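Local coordinates for protein spermidine synthase (Corynebacterium glutamicum ATCC 13032, PDB 3GJY) that probably acts as a spermidine synthase, transferring an aminopropyl group from decarboxylated S-adenosylmethionine to putrescine in polyamine biosynthesis, at residues Gly77-Ile82 with Arg105-Val110. Sequence-based numbering, arbitrary orientation.
Sequences GARAFI and RYFADV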
ATOM      1  N   GLY A  77       4.982  -4.601   8.275  1.00 13.07           N
ATOM      2  CA  GLY A  77       5.103  -3.287   8.917  1.00 12.99           C
ATOM      3  C   GLY A  77       3.786  -2.852   9.540  1.00 12.99           C
ATOM      4  O   GLY A  77       3.770  -2.341  10.656  1.00 14.40           O
ATOM      5  N   ALA A  78       2.674  -3.040   8.812  1.00 12.55           N
ATOM      6  CA  ALA A  78       1.366  -2.606   9.315  1.00 12.40           C
ATOM      7  C   ALA A  78       0.935  -3.453  10.515  1.00 13.49           C
ATOM      8  O   ALA A  78       0.449  -2.913  11.512  1.00 13.26           O
ATOM      9  CB  ALA A  78       0.288  -2.648   8.209  1.00 13.31           C
ATOM     10  N   ARG A  79       1.126  -4.766  10.445  1.00 12.48           N
ATOM     11  CA  ARG A  79       0.690  -5.618  11.582  1.00 13.12           C
ATOM     12  C   ARG A  79       1.488  -5.270  12.828  1.00 13.05           C
ATOM     13  O   ARG A  79       0.933  -5.223  13.937  1.00 13.93           O
ATOM     14  CB  ARG A  79       0.836  -7.113  11.288  1.00 13.30           C
ATOM     15  CG  ARG A  79      -0.232  -7.633  10.307  1.00 15.23           C
ATOM     16  CD  ARG A  79       0.032  -9.081   9.990  1.00 17.29           C
ATOM     17  NE  ARG A  79      -0.124  -9.944  11.151  1.00 21.14           N
ATOM     18  CZ  ARG A  79      -0.042 -11.269  11.077  1.00 25.44           C
ATOM     19  NH1 ARG A  79       0.215 -11.852   9.904  1.00 26.82           N
ATOM     20  NH2 ARG A  79      -0.197 -12.007  12.170  1.00 28.07           N
ATOM     21  N   ALA A  80       2.791  -5.020  12.671  1.00 13.59           N
ATOM     22  CA  ALA A  80       3.595  -4.660  13.857  1.00 14.03           C
ATOM     23  C   ALA A  80       3.024  -3.396  14.537  1.00 14.12           C
ATOM     24  O   ALA A  80       2.915  -3.317  15.767  1.00 15.57           O
ATOM     25  CB  ALA A  80       5.076  -4.486  13.484  1.00 14.78           C
ATOM     26  N   PHE A  81       2.660  -2.421  13.717  1.00 13.03           N
ATOM     27  CA  PHE A  81       2.135  -1.181  14.220  1.00 12.40           C
ATOM     28  C   PHE A  81       0.742  -1.377  14.834  1.00 12.20           C
ATOM     29  O   PHE A  81       0.478  -0.916  15.951  1.00 13.26           O
ATOM     30  CB  PHE A  81       2.054  -0.171  13.073  1.00 12.47           C
ATOM     31  CG  PHE A  81       1.631   1.214  13.518  1.00 12.80           C
ATOM     32  CD1 PHE A  81       2.587   2.194  13.754  1.00 13.45           C
ATOM     33  CD2 PHE A  81       0.300   1.525  13.743  1.00 13.74           C
ATOM     34  CE1 PHE A  81       2.222   3.483  14.148  1.00 14.54           C
ATOM     35  CE2 PHE A  81      -0.067   2.810  14.173  1.00 14.04           C
ATOM     36  CZ  PHE A  81       0.914   3.767  14.378  1.00 14.92           C
ATOM     37  N   ILE A  82      -0.163  -2.026  14.099  1.00 12.11           N
ATOM     38  CA  ILE A  82      -1.527  -2.229  14.576  1.00 12.97           C
ATOM     39  C   ILE A  82      -1.496  -3.025  15.886  1.00 12.57           C
ATOM     40  O   ILE A  82      -2.215  -2.711  16.838  1.00 14.06           O
ATOM     41  CB  ILE A  82      -2.368  -2.980  13.499  1.00 12.38           C
ATOM     42  CG1 ILE A  82      -2.590  -2.089  12.259  1.00 12.47           C
ATOM     43  CG2 ILE A  82      -3.714  -3.488  14.070  1.00 14.21           C
ATOM     44  CD1 ILE A  82      -2.980  -2.875  11.019  1.00 13.74           C
ATOM     45  N   ARG A 105      -8.180  -8.172   1.480  1.00 10.25           N
ATOM     46  CA  ARG A 105      -8.537  -9.567   1.788  1.00 11.43           C
ATOM     47  C   ARG A 105      -7.619 -10.150   2.881  1.00 10.83           C
ATOM     48  O   ARG A 105      -8.059 -10.880   3.787  1.00 11.84           O
ATOM     49  CB  ARG A 105      -8.437 -10.354   0.477  1.00 11.83           C
ATOM     50  CG  ARG A 105      -8.593 -11.884   0.571  1.00 11.32           C
ATOM     51  CD  ARG A 105      -8.512 -12.434  -0.846  1.00 11.41           C
ATOM     52  NE  ARG A 105      -8.514 -13.896  -0.940  1.00 12.17           N
ATOM     53  CZ  ARG A 105      -7.440 -14.645  -1.164  1.00 11.98           C
ATOM     54  NH1 ARG A 105      -6.219 -14.108  -1.224  1.00 12.68           N
ATOM     55  NH2 ARG A 105      -7.613 -15.940  -1.348  1.00 12.77           N
ATOM     56  N   TYR A 106      -6.328  -9.817   2.788  1.00 10.74           N
ATOM     57  CA  TYR A 106      -5.358 -10.267   3.777  1.00 10.80           C
ATOM     58  C   TYR A 106      -5.683  -9.708   5.167  1.00 11.66           C
ATOM     59  O   TYR A 106      -5.802 -10.455   6.153  1.00 11.75           O
ATOM     60  CB  TYR A 106      -3.961  -9.804   3.319  1.00 12.03           C
ATOM     61  CG  TYR A 106      -2.888 -10.126   4.316  1.00 11.23           C
ATOM     62  CD1 TYR A 106      -2.231 -11.364   4.292  1.00 12.69           C
ATOM     63  CD2 TYR A 106      -2.527  -9.215   5.294  1.00 11.48           C
ATOM     64  CE1 TYR A 106      -1.246 -11.672   5.224  1.00 14.04           C
ATOM     65  CE2 TYR A 106      -1.561  -9.515   6.259  1.00 13.56           C
ATOM     66  CZ  TYR A 106      -0.928 -10.757   6.219  1.00 14.07           C
ATOM     67  OH  TYR A 106       0.033 -11.048   7.156  1.00 16.63           O
ATOM     68  N   PHE A 107      -5.829  -8.371   5.244  1.00 11.14           N
ATOM     69  CA  PHE A 107      -6.101  -7.761   6.542  1.00 11.09           C
ATOM     70  C   PHE A 107      -7.448  -8.169   7.092  1.00 11.89           C
ATOM     71  O   PHE A 107      -7.624  -8.260   8.308  1.00 11.64           O
ATOM     72  CB  PHE A 107      -5.969  -6.231   6.509  1.00 11.94           C
ATOM     73  CG  PHE A 107      -4.543  -5.770   6.445  1.00 10.95           C
ATOM     74  CD1 PHE A 107      -3.706  -5.957   7.514  1.00 12.63           C
ATOM     75  CD2 PHE A 107      -4.024  -5.259   5.272  1.00 14.06           C
ATOM     76  CE1 PHE A 107      -2.363  -5.553   7.445  1.00 13.71           C
ATOM     77  CE2 PHE A 107      -2.676  -4.882   5.184  1.00 14.24           C
ATOM     78  CZ  PHE A 107      -1.849  -5.032   6.286  1.00 12.40           C
ATOM     79  N   ALA A 108      -8.413  -8.387   6.204  1.00 11.40           N
ATOM     80  CA  ALA A 108      -9.741  -8.837   6.667  1.00 11.71           C
ATOM     81  C   ALA A 108      -9.650 -10.210   7.364  1.00 11.63           C
ATOM     82  O   ALA A 108     -10.405 -10.492   8.315  1.00 12.43           O
ATOM     83  CB  ALA A 108     -10.730  -8.882   5.538  1.00 11.65           C
ATOM     84  N   ASP A 109      -8.716 -11.053   6.913  1.00 11.98           N
ATOM     85  CA  ASP A 109      -8.577 -12.357   7.562  1.00 12.41           C
ATOM     86  C   ASP A 109      -7.749 -12.298   8.857  1.00 13.33           C
ATOM     87  O   ASP A 109      -8.094 -12.929   9.869  1.00 14.31           O
ATOM     88  CB  ASP A 109      -7.947 -13.370   6.604  1.00 12.81           C
ATOM     89  CG  ASP A 109      -8.080 -14.789   7.121  1.00 14.09           C
ATOM     90  OD1 ASP A 109      -9.230 -15.274   7.201  1.00 16.40           O
ATOM     91  OD2 ASP A 109      -7.045 -15.402   7.454  1.00 17.24           O
ATOM     92  N   VAL A 110      -6.664 -11.525   8.815  1.00 12.51           N
ATOM     93  CA  VAL A 110      -5.814 -11.353  10.000  1.00 13.47           C
ATOM     94  C   VAL A 110      -6.586 -10.679  11.147  1.00 13.35           C
ATOM     95  O   VAL A 110      -6.445 -11.075  12.319  1.00 15.27           O
ATOM     96  CB  VAL A 110      -4.569 -10.541   9.661  1.00 13.10           C
ATOM     97  CG1 VAL A 110      -3.740 -10.200  10.922  1.00 14.70           C
ATOM     98  CG2 VAL A 110      -3.710 -11.343   8.682  1.00 14.42           C
TER
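Apolar packing joins Ala78 to Phe107, whose ring reaches across with CZ 3.7 Å from Ala78 CB. The aliphatic part of Arg79 adds to this patch, its CG lying 4.1 Å from Phe107 CE1, while CD2 of the neighbouring Tyr106 sits over the centre of one face of the Phe107 ring. The segments 77-82 and 105-110, on helices 69-85 and 102-110, run in roughly the same direction, 34° apart, and the segment axes come no closer than 12.3 Å, a gap bridged by long side chains. Both helices pack on the mixed sheet of an AdoMet-dependent methyltransferase-like (Rossmann-like) fold, to which spermidine synthases belong; helix 102-110 links neighbouring parallel strands 92-96 and 115-120 as a beta-alpha-beta crossover, and Phe107 also rests on Ile93, His95 and Ile164 of the sheet. The polar end of Arg79 makes the other part of the interface. A bend at chi3 (65°) turns its guanidinium beside Tyr106, whose OH lies in the guanidinium plane, at its edge, 2.9 Å from Arg79 NH1. Over one face of the same group comes Val110 CG1, 3.6 Å from Arg79 NE, while Val110 CG2 lies over a face of the Tyr106 ring, toward its rim. Tyr111 also touches Arg79.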